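Local coordinates for SspB protein (Streptomyces clavuligerus, PDB 6JUF) that belongs to the phosphorothioation-sensing SspABCD-SspE defence system of bacteria against phages, in which it probably acts as a metal-binding DNase, at residues R71-D76 with K339-E344; P87-W93 with F327-W333; E97-D101 with Y318-R324. All coordinates share one frame; numbering follows the deposited sequence.

Overall arrangement
The three contacts illustrate how a late stretch of chain can be folded back along an early one: each is nested within the loop closed by the one before, with interaction 1 outermost and interaction 3 innermost. Interactions 1 and 2 lie about 15 Å apart between centres and touch through Leu340, whose CD1 is 3.3 Å from Pro87 O. Interactions 2 and 3 are closer, about 11 Å between centres, and are tied by a salt bridge of 2.8 Å from Arg92 NH2 to Asp98 OD2. Interactions 1 and 3 do not touch, their nearest atoms being about 15 Å apart. All three lie away from the magnesium-binding residue Glu18, which carries no metal in this chain.

Interaction 1 of 3, residues R71-D76 with K339-E344; sequences REHYGD and KLAEAE
Helix-on-strand packing joins Arg71 and His73, from the two-stranded antiparallel sheet of strands 70-74 and 83-87, to the N-terminal part of helix 339-350. The short axes are nearly perpendicular (88°) and approach to 7.5 Å. The Ala343 methyl lies between the strand and the helix, CB 3.4 Å from Glu72 O and against Arg71 CD. Beside it, Leu340 CD2 packs 3.7 Å from Arg71 CB. The Arg71 chain, bent at chi2 (-97°), brings its guanidinium over the helix, with Glu344 CA against one face and Glu344 CG 3.4 Å from NH2. The Glu344 carboxylate is too distant for a salt bridge, and NH2 instead bonds to Gly123 O. His73 has CG anti to its backbone N (chi1 -158°), which lays the ring on the helix; Glu342 CB makes a CH-pi contact 4.0 Å from the ring centroid, and Ala343 N lies over the same face. Tyr74 CD2 lies near the rim of the opposite face. Farther along the chain, Lys339 bends at chi2 and chi4 and its NZ donates to Tyr74 O across 3.1 Å, slightly tilted from the carbonyl plane.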
loop_
_atom_site.group_PDB
_atom_site.type_symbol
_atom_site.label_atom_id
_atom_site.label_comp_id
_atom_site.label_asym_id
_atom_site.label_seq_id
_atom_site.Cartn_x
_atom_site.Cartn_y
_atom_site.Cartn_z
ATOM N N ARG B 71 2.823 5.614 22.851
ATOM C CA ARG B 71 3.794 6.252 23.733
ATOM C C ARG B 71 4.392 5.122 24.564
ATOM O O ARG B 71 3.742 4.077 24.739
ATOM C CB ARG B 71 3.134 7.294 24.665
ATOM C CG ARG B 71 2.897 8.710 24.105
ATOM C CD ARG B 71 4.126 9.515 24.637
ATOM N NE ARG B 71 3.706 10.830 24.668
ATOM C CZ ARG B 71 4.431 11.904 24.735
ATOM N NH1 ARG B 71 5.754 11.815 24.849
ATOM N NH2 ARG B 71 3.772 13.055 24.697
ATOM N N GLU B 72 5.580 5.312 25.111
ATOM C CA GLU B 72 6.182 4.316 25.945
ATOM C C GLU B 72 6.473 4.919 27.346
ATOM O O GLU B 72 6.768 6.119 27.505
ATOM C CB GLU B 72 7.482 3.749 25.303
ATOM C CG GLU B 72 7.233 3.040 23.977
ATOM C CD GLU B 72 8.464 2.347 23.473
ATOM O OE1 GLU B 72 9.509 2.307 24.162
ATOM O OE2 GLU B 72 8.398 1.872 22.328
ATOM N N HIS B 73 6.376 4.028 28.342
ATOM C CA HIS B 73 6.626 4.437 29.752
ATOM C C HIS B 73 6.926 3.259 30.602
ATOM O O HIS B 73 6.506 2.178 30.258
ATOM C CB HIS B 73 5.428 5.201 30.314
ATOM C CG HIS B 73 5.790 6.077 31.500
ATOM N ND1 HIS B 73 5.345 5.802 32.729
ATOM C CD2 HIS B 73 6.692 7.128 31.638
ATOM C CE1 HIS B 73 5.836 6.709 33.604
ATOM N NE2 HIS B 73 6.675 7.499 32.943
ATOM N N TYR B 74 7.606 3.423 31.741
ATOM C CA TYR B 74 7.753 2.271 32.648
ATOM C C TYR B 74 6.388 1.734 33.102
ATOM O O TYR B 74 5.414 2.500 33.305
ATOM C CB TYR B 74 8.611 2.633 33.872
ATOM C CG TYR B 74 9.875 3.407 33.506
ATOM C CD1 TYR B 74 11.020 2.744 33.028
ATOM C CD2 TYR B 74 9.915 4.801 33.619
ATOM C CE1 TYR B 74 12.177 3.447 32.707
ATOM C CE2 TYR B 74 11.055 5.515 33.281
ATOM C CZ TYR B 74 12.187 4.838 32.828
ATOM O OH TYR B 74 13.334 5.558 32.500
ATOM N N GLY B 75 6.297 0.404 33.224
ATOM C CA GLY B 75 5.131 -0.241 33.825
ATOM C C GLY B 75 5.214 0.053 35.315
ATOM O O GLY B 75 6.210 0.562 35.781
ATOM N N ASP B 76 4.169 -0.266 36.061
ATOM C CA ASP B 76 4.144 -0.029 37.509
ATOM C C ASP B 76 4.989 -1.091 38.243
ATOM O O ASP B 76 4.608 -1.635 39.292
ATOM C CB ASP B 76 2.700 -0.139 37.957
ATOM C CG ASP B 76 2.002 -1.311 37.310
ATOM O OD1 ASP B 76 2.663 -2.350 37.038
ATOM O OD2 ASP B 76 0.790 -1.188 37.047
ATOM N N LYS B 339 -0.828 5.940 31.550
ATOM C CA LYS B 339 0.631 6.047 31.182
ATOM C C LYS B 339 0.984 6.961 30.008
ATOM O O LYS B 339 2.078 7.544 29.983
ATOM C CB LYS B 339 1.340 4.719 31.085
ATOM C CG LYS B 339 1.823 4.253 32.465
ATOM C CD LYS B 339 1.502 2.844 32.771
ATOM C CE LYS B 339 1.579 2.669 34.302
ATOM N NZ LYS B 339 2.854 3.131 34.919
ATOM N N LEU B 340 -0.006 7.177 29.117
ATOM C CA LEU B 340 0.143 8.250 28.068
ATOM C C LEU B 340 0.499 9.637 28.656
ATOM O O LEU B 340 1.468 10.214 28.234
ATOM C CB LEU B 340 -1.130 8.383 27.197
ATOM C CG LEU B 340 -1.559 7.092 26.472
ATOM C CD1 LEU B 340 -2.882 7.217 25.765
ATOM C CD2 LEU B 340 -0.483 6.767 25.437
ATOM N N ALA B 341 -0.302 10.156 29.612
ATOM C CA ALA B 341 -0.053 11.476 30.218
ATOM C C ALA B 341 1.285 11.443 31.004
ATOM O O ALA B 341 2.005 12.423 31.060
ATOM C CB ALA B 341 -1.238 11.909 31.094
ATOM N N GLU B 342 1.532 10.280 31.623
ATOM C CA GLU B 342 2.752 10.044 32.403
ATOM C C GLU B 342 4.000 10.193 31.532
ATOM O O GLU B 342 4.972 10.862 31.915
ATOM C CB GLU B 342 2.718 8.684 33.120
ATOM C CG GLU B 342 1.962 8.731 34.443
ATOM C CD GLU B 342 2.336 9.952 35.263
ATOM O OE1 GLU B 342 3.528 10.084 35.645
ATOM O OE2 GLU B 342 1.433 10.787 35.524
ATOM N N ALA B 343 3.938 9.570 30.350
ATOM C CA ALA B 343 4.960 9.773 29.335
ATOM C C ALA B 343 5.131 11.259 28.847
ATOM O O ALA B 343 6.265 11.784 28.739
ATOM C CB ALA B 343 4.742 8.792 28.158
ATOM N N GLU B 344 4.007 11.927 28.537
ATOM C CA GLU B 344 4.049 13.360 28.215
ATOM C C GLU B 344 4.711 14.187 29.359
ATOM O O GLU B 344 5.577 15.022 29.111
ATOM C CB GLU B 344 2.665 13.874 27.870
ATOM C CG GLU B 344 2.748 15.217 27.132
ATOM C CD GLU B 344 1.416 15.892 27.010
ATOM O OE1 GLU B 344 0.654 15.841 27.996
ATOM O OE2 GLU B 344 1.122 16.462 25.938
#

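Interaction 2 of 3, residues P87-W93 with F327-W333; sequences PTWEARW and FPTREDW
Pro328 O accepts the indole N-H of Trp89, with NE1 to O at 2.9 Å and an N-H...O angle of 158°, and a second indole repeats the device in the other direction: Trp333 NE1 donates to Pro87 O, also at 2.9 Å. Both carbonyl oxygens lie near the plane of the donating ring, although Trp333 NE1 stands above the Pro87 carbonyl plane. The reciprocal bonds satisfy two buried indoles and fix how each ring is turned. Around them Trp89, Trp93, Phe327 and Trp333 form an aromatic cluster. Trp89 presents its edge to the face of Trp333 in an offset edge-to-face pair, planes 80° apart, while its CZ2 comes to 3.6 Å from Phe327 CE2 at that ring's edge. Arg330 CG sits over the centre of one Trp89 face, 3.7 Å from the centroid of the five-membered ring, a CH-pi contact. Bent at chi3 (89°), the Arg330 chain then carries its guanidinium over Trp89 CE3 to a salt bridge with Glu90 OE2, modelled too short for its exact length to be trusted. Arg92 CB packs over one face of Trp333, 3.8 Å from the six-membered ring centroid. Thr329 and Asp332 form a capping box that starts helix 330-336; Thr88 OG1 N-caps helix 89-95, accepting from Ala91 N, and also hydrogen-bonds with Lys68 O. Trp311 of helix 306-317 meets Trp89 and Trp93 edge-to-face and Arg330 by cation-pi, while helix 24-34 packs on Pro87, Ala91 and Arg92, and helix 107-118 on Glu90 and Trp93.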
loop_
_atom_site.group_PDB
_atom_site.type_symbol
_atom_site.label_atom_id
_atom_site.label_comp_id
_atom_site.label_asym_id
_atom_site.label_seq_id
_atom_site.Cartn_x
_atom_site.Cartn_y
_atom_site.Cartn_z
ATOM N N PRO B 87 -1.232 2.498 23.265
ATOM C CA PRO B 87 -1.805 3.161 22.103
ATOM C C PRO B 87 -2.296 4.605 22.404
ATOM O O PRO B 87 -2.908 4.848 23.446
ATOM C CB PRO B 87 -3.015 2.250 21.724
ATOM C CG PRO B 87 -3.497 1.712 23.056
ATOM C CD PRO B 87 -2.203 1.535 23.875
ATOM N N THR B 88 -2.013 5.556 21.484
ATOM C CA THR B 88 -2.422 6.918 21.685
ATOM C C THR B 88 -3.860 7.067 21.258
ATOM O O THR B 88 -4.378 6.208 20.479
ATOM C CB THR B 88 -1.550 7.851 20.845
ATOM O OG1 THR B 88 -1.700 7.467 19.462
ATOM C CG2 THR B 88 -0.096 7.738 21.218
ATOM N N TRP B 89 -4.512 8.123 21.662
ATOM C CA TRP B 89 -5.874 8.391 21.214
ATOM C C TRP B 89 -5.879 8.559 19.720
ATOM O O TRP B 89 -6.856 8.172 19.066
ATOM C CB TRP B 89 -6.384 9.619 21.959
ATOM C CG TRP B 89 -7.780 10.035 21.501
ATOM C CD1 TRP B 89 -8.999 9.659 22.058
ATOM C CD2 TRP B 89 -8.141 10.915 20.371
ATOM N NE1 TRP B 89 -10.046 10.270 21.410
ATOM C CE2 TRP B 89 -9.596 10.996 20.355
ATOM C CE3 TRP B 89 -7.409 11.579 19.397
ATOM C CZ2 TRP B 89 -10.290 11.805 19.442
ATOM C CZ3 TRP B 89 -8.090 12.334 18.456
ATOM C CH2 TRP B 89 -9.499 12.457 18.482
ATOM N N GLU B 90 -4.800 9.126 19.134
ATOM C CA GLU B 90 -4.762 9.255 17.691
ATOM C C GLU B 90 -4.815 7.916 16.958
ATOM O O GLU B 90 -5.415 7.783 15.866
ATOM C CB GLU B 90 -3.516 10.113 17.211
ATOM C CG GLU B 90 -3.656 11.597 17.502
ATOM C CD GLU B 90 -3.474 12.002 18.952
ATOM O OE1 GLU B 90 -2.988 11.150 19.806
ATOM O OE2 GLU B 90 -3.767 13.147 19.244
ATOM N N ALA B 91 -4.147 6.895 17.506
ATOM C CA ALA B 91 -4.195 5.575 16.913
ATOM C C ALA B 91 -5.629 5.017 17.042
ATOM O O ALA B 91 -6.143 4.434 16.071
ATOM C CB ALA B 91 -3.215 4.619 17.594
ATOM N N ARG B 92 -6.301 5.221 18.171
ATOM C CA ARG B 92 -7.708 4.804 18.292
ATOM C C ARG B 92 -8.556 5.530 17.211
ATOM O O ARG B 92 -9.440 4.893 16.650
ATOM C CB ARG B 92 -8.247 5.145 19.688
ATOM C CG ARG B 92 -9.746 5.011 19.890
ATOM C CD ARG B 92 -10.179 3.557 19.726
ATOM N NE ARG B 92 -11.639 3.343 19.860
ATOM C CZ ARG B 92 -12.512 3.434 18.857
ATOM N NH1 ARG B 92 -12.142 3.836 17.622
ATOM N NH2 ARG B 92 -13.807 3.182 19.098
ATOM N N TRP B 93 -8.323 6.810 16.975
ATOM C CA TRP B 93 -9.120 7.565 16.026
ATOM C C TRP B 93 -8.859 7.070 14.603
ATOM O O TRP B 93 -9.773 7.000 13.801
ATOM C CB TRP B 93 -8.826 9.048 16.215
ATOM C CG TRP B 93 -9.459 9.903 15.154
ATOM C CD1 TRP B 93 -10.708 10.510 15.166
ATOM C CD2 TRP B 93 -8.834 10.304 13.893
ATOM N NE1 TRP B 93 -10.915 11.192 13.994
ATOM C CE2 TRP B 93 -9.803 11.110 13.190
ATOM C CE3 TRP B 93 -7.581 10.054 13.296
ATOM C CZ2 TRP B 93 -9.536 11.666 11.921
ATOM C CZ3 TRP B 93 -7.327 10.656 12.053
ATOM C CH2 TRP B 93 -8.320 11.417 11.379
ATOM N N PHE B 327 -17.600 6.266 20.650
ATOM C CA PHE B 327 -16.234 6.731 20.380
ATOM C C PHE B 327 -15.660 7.451 21.580
ATOM O O PHE B 327 -16.290 8.367 22.076
ATOM C CB PHE B 327 -16.170 7.654 19.164
ATOM C CG PHE B 327 -14.737 7.937 18.758
ATOM C CD1 PHE B 327 -14.092 7.102 17.851
ATOM C CD2 PHE B 327 -14.043 8.949 19.374
ATOM C CE1 PHE B 327 -12.746 7.337 17.498
ATOM C CE2 PHE B 327 -12.718 9.180 19.054
ATOM C CZ PHE B 327 -12.073 8.371 18.116
ATOM N N PRO B 328 -14.472 7.029 22.063
ATOM C CA PRO B 328 -13.970 7.650 23.305
ATOM C C PRO B 328 -13.437 9.052 23.144
ATOM O O PRO B 328 -12.722 9.314 22.127
ATOM C CB PRO B 328 -12.810 6.753 23.704
ATOM C CG PRO B 328 -12.355 6.092 22.439
ATOM C CD PRO B 328 -13.540 5.994 21.505
ATOM N N THR B 329 -13.724 9.936 24.099
ATOM C CA THR B 329 -13.044 11.224 24.188
ATOM C C THR B 329 -11.561 11.014 24.538
ATOM O O THR B 329 -11.162 9.899 24.951
ATOM C CB THR B 329 -13.679 12.114 25.245
ATOM O OG1 THR B 329 -13.538 11.543 26.564
ATOM C CG2 THR B 329 -15.183 12.361 24.894
ATOM N N ARG B 330 -10.756 12.055 24.407
ATOM C CA ARG B 330 -9.375 11.949 24.860
ATOM C C ARG B 330 -9.368 11.629 26.375
ATOM O O ARG B 330 -8.478 10.899 26.872
ATOM C CB ARG B 330 -8.643 13.253 24.516
ATOM C CG ARG B 330 -8.629 13.553 23.003
ATOM C CD ARG B 330 -7.867 14.817 22.614
ATOM N NE ARG B 330 -6.563 14.329 22.422
ATOM C CZ ARG B 330 -5.896 14.169 21.274
ATOM N NH1 ARG B 330 -6.250 14.686 20.068
ATOM N NH2 ARG B 330 -4.771 13.594 21.397
ATOM N N GLU B 331 -10.355 12.131 27.103
ATOM C CA GLU B 331 -10.375 11.984 28.558
ATOM C C GLU B 331 -10.672 10.536 28.919
ATOM O O GLU B 331 -10.127 9.992 29.873
ATOM C CB GLU B 331 -11.467 12.912 29.160
ATOM C CG GLU B 331 -11.243 14.432 29.110
ATOM C CD GLU B 331 -11.183 15.074 27.703
ATOM O OE1 GLU B 331 -10.533 16.156 27.586
ATOM O OE2 GLU B 331 -11.759 14.555 26.685
ATOM N N ASP B 332 -11.603 9.926 28.198
ATOM C CA ASP B 332 -11.988 8.542 28.367
ATOM C C ASP B 332 -10.806 7.656 28.097
ATOM O O ASP B 332 -10.504 6.726 28.861
ATOM C CB ASP B 332 -13.035 8.114 27.355
ATOM C CG ASP B 332 -14.401 8.733 27.567
ATOM O OD1 ASP B 332 -14.785 9.095 28.693
ATOM O OD2 ASP B 332 -15.128 8.799 26.521
ATOM N N TRP B 333 -10.114 7.966 26.998
ATOM C CA TRP B 333 -8.902 7.220 26.663
ATOM C C TRP B 333 -7.779 7.374 27.682
ATOM O O TRP B 333 -7.083 6.351 27.986
ATOM C CB TRP B 333 -8.474 7.666 25.253
ATOM C CG TRP B 333 -7.511 6.737 24.582
ATOM C CD1 TRP B 333 -6.147 6.895 24.414
ATOM C CD2 TRP B 333 -7.846 5.474 23.952
ATOM N NE1 TRP B 333 -5.605 5.791 23.745
ATOM C CE2 TRP B 333 -6.593 4.900 23.440
ATOM C CE3 TRP B 333 -9.045 4.751 23.794
ATOM C CZ2 TRP B 333 -6.571 3.675 22.783
ATOM C CZ3 TRP B 333 -9.024 3.510 23.155
ATOM C CH2 TRP B 333 -7.809 2.960 22.649
#

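Interaction 3 of 3, residues E97-D101 with Y318-R324; sequences EDGAD and YDNVRSR
Arg324 NH1 donates to two successive backbone carbonyls of the loop 97-101, Asp98 O at 2.8 Å and Gly99 O at 3.0 Å. Both oxygens lie at the edge of the guanidinium, modestly tilted from its plane, whereas NH1 stands well above each carbonyl plane. The two bonds are accordingly bent, with N-H...O angles of 142° and 139°. One nitrogen thus clamps a loop that has no regular secondary structure, and the extended run from CG to NE (chi2 180°) delivers it there. The Asp98 carboxylate plays a looser part: OD1 approaches Arg324 CD at 3.8 Å, and Asp98 OD1 stays 4.5 Å from Arg324 NH1, beyond a salt bridge, while OD2 is engaged by Arg92 in the salt bridge that anchors the loop to helix 89-95. Next to the clamp lies an apolar patch. Val321 CG2 lies over the rim of one guanidinium face and touches Ala100 CA at 3.7 Å, and Ala100 CB packs 3.6 Å from Tyr318 CG. Asp101 CB reaches the same ring at CE1, 4.0 Å away. Farther out, Ser109 OG ties two of these residues together, bonding both Tyr318 OH and Asp101 OD2. Asp101 also accepts from the backbone N-H groups of Glu105 and Glu106. In the segment 318-324, Asp319 with its positive phi is the C-prime residue of a Schellman motif that ends helix 306-317. The contact joins the linker from helix 89-95 to helix 107-118 with the one from helix 306-317 to helix 330-336, and Trp93 of helix 89-95 meets Tyr318 edge-to-face.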
loop_
_atom_site.group_PDB
_atom_site.type_symbol
_atom_site.label_atom_id
_atom_site.label_comp_id
_atom_site.label_asym_id
_atom_site.label_seq_id
_atom_site.Cartn_x
_atom_site.Cartn_y
_atom_site.Cartn_z
ATOM N N GLU B 97 -10.829 -0.504 13.807
ATOM C CA GLU B 97 -11.840 -0.921 12.870
ATOM C C GLU B 97 -13.000 0.069 12.815
ATOM O O GLU B 97 -13.576 0.308 11.739
ATOM C CB GLU B 97 -12.310 -2.365 13.207
ATOM C CG GLU B 97 -13.797 -2.619 13.280
ATOM C CD GLU B 97 -14.125 -3.910 14.055
ATOM O OE1 GLU B 97 -13.624 -4.114 15.193
ATOM O OE2 GLU B 97 -14.895 -4.727 13.518
ATOM N N ASP B 98 -13.291 0.697 13.952
ATOM C CA ASP B 98 -14.342 1.677 14.018
ATOM C C ASP B 98 -13.875 3.162 13.768
ATOM O O ASP B 98 -14.670 4.115 13.918
ATOM C CB ASP B 98 -15.052 1.423 15.370
ATOM C CG ASP B 98 -15.872 2.570 15.825
ATOM O OD1 ASP B 98 -16.853 2.890 15.112
ATOM O OD2 ASP B 98 -15.538 3.126 16.903
ATOM N N GLY B 99 -12.669 3.318 13.227
ATOM C CA GLY B 99 -11.964 4.615 13.140
ATOM C C GLY B 99 -11.970 5.249 11.762
ATOM O O GLY B 99 -12.795 4.877 10.906
ATOM N N ALA B 100 -11.127 6.244 11.539
ATOM C CA ALA B 100 -11.152 7.093 10.383
ATOM C C ALA B 100 -10.784 6.340 9.121
ATOM O O ALA B 100 -11.435 6.492 8.082
ATOM C CB ALA B 100 -10.213 8.308 10.536
ATOM N N ASP B 101 -9.699 5.575 9.165
ATOM C CA ASP B 101 -9.241 4.916 7.958
ATOM C C ASP B 101 -8.316 3.742 8.323
ATOM O O ASP B 101 -7.104 3.784 8.053
ATOM C CB ASP B 101 -8.543 5.964 7.064
ATOM C CG ASP B 101 -8.184 5.450 5.662
ATOM O OD1 ASP B 101 -8.625 4.371 5.252
ATOM O OD2 ASP B 101 -7.467 6.163 4.899
ATOM N N TYR B 318 -12.872 13.118 7.742
ATOM C CA TYR B 318 -13.198 11.689 7.872
ATOM C C TYR B 318 -14.613 11.417 8.361
ATOM O O TYR B 318 -14.881 10.363 8.977
ATOM C CB TYR B 318 -12.158 10.997 8.786
ATOM C CG TYR B 318 -10.822 10.934 8.118
ATOM C CD1 TYR B 318 -10.526 9.900 7.256
ATOM C CD2 TYR B 318 -9.899 11.982 8.249
ATOM C CE1 TYR B 318 -9.304 9.828 6.616
ATOM C CE2 TYR B 318 -8.687 11.958 7.603
ATOM C CZ TYR B 318 -8.392 10.876 6.791
ATOM O OH TYR B 318 -7.199 10.804 6.108
ATOM N N ASP B 319 -15.508 12.336 8.038
ATOM C CA ASP B 319 -16.931 12.149 8.344
ATOM C C ASP B 319 -17.254 12.044 9.832
ATOM O O ASP B 319 -18.185 11.298 10.221
ATOM C CB ASP B 319 -17.467 10.966 7.542
ATOM C CG ASP B 319 -18.088 11.401 6.211
ATOM O OD1 ASP B 319 -17.958 12.582 5.786
ATOM O OD2 ASP B 319 -18.729 10.567 5.594
ATOM N N ASN B 320 -16.521 12.826 10.646
ATOM C CA ASN B 320 -16.835 13.009 12.056
ATOM C C ASN B 320 -16.900 11.691 12.795
ATOM O O ASN B 320 -17.918 11.295 13.383
ATOM C CB ASN B 320 -18.119 13.852 12.154
ATOM C CG ASN B 320 -17.937 15.210 11.500
ATOM O OD1 ASN B 320 -18.725 15.602 10.609
ATOM N ND2 ASN B 320 -16.913 15.926 11.904
ATOM N N VAL B 321 -15.744 11.015 12.780
ATOM C CA VAL B 321 -15.565 9.786 13.574
ATOM C C VAL B 321 -15.947 9.985 15.047
ATOM O O VAL B 321 -16.497 9.021 15.667
ATOM C CB VAL B 321 -14.095 9.338 13.478
ATOM C CG1 VAL B 321 -13.839 8.081 14.258
ATOM C CG2 VAL B 321 -13.717 9.124 12.013
ATOM N N ARG B 322 -15.623 11.138 15.619
ATOM C CA ARG B 322 -15.805 11.366 17.072
ATOM C C ARG B 322 -17.298 11.304 17.481
ATOM O O ARG B 322 -17.617 11.130 18.647
ATOM C CB ARG B 322 -15.148 12.693 17.512
ATOM C CG ARG B 322 -13.621 12.733 17.410
ATOM C CD ARG B 322 -13.048 14.105 17.724
ATOM N NE ARG B 322 -13.643 15.152 16.863
ATOM C CZ ARG B 322 -13.423 16.456 17.020
ATOM N NH1 ARG B 322 -12.588 16.894 17.932
ATOM N NH2 ARG B 322 -14.042 17.272 16.216
ATOM N N SER B 323 -18.173 11.469 16.491
ATOM C CA SER B 323 -19.637 11.422 16.652
ATOM C C SER B 323 -20.240 10.045 16.697
ATOM O O SER B 323 -21.420 9.888 17.047
ATOM C CB SER B 323 -20.313 12.150 15.495
ATOM O OG SER B 323 -19.998 13.502 15.641
ATOM N N ARG B 324 -19.449 9.044 16.342
ATOM C CA ARG B 324 -19.930 7.667 16.238
ATOM C C ARG B 324 -20.234 7.184 17.647
ATOM O O ARG B 324 -19.573 7.599 18.638
ATOM C CB ARG B 324 -18.901 6.742 15.586
ATOM C CG ARG B 324 -18.673 7.090 14.136
ATOM C CD ARG B 324 -17.637 6.189 13.450
ATOM N NE ARG B 324 -17.384 6.770 12.140
ATOM C CZ ARG B 324 -16.435 6.403 11.288
ATOM N NH1 ARG B 324 -15.622 5.413 11.586
ATOM N NH2 ARG B 324 -16.311 7.037 10.133
#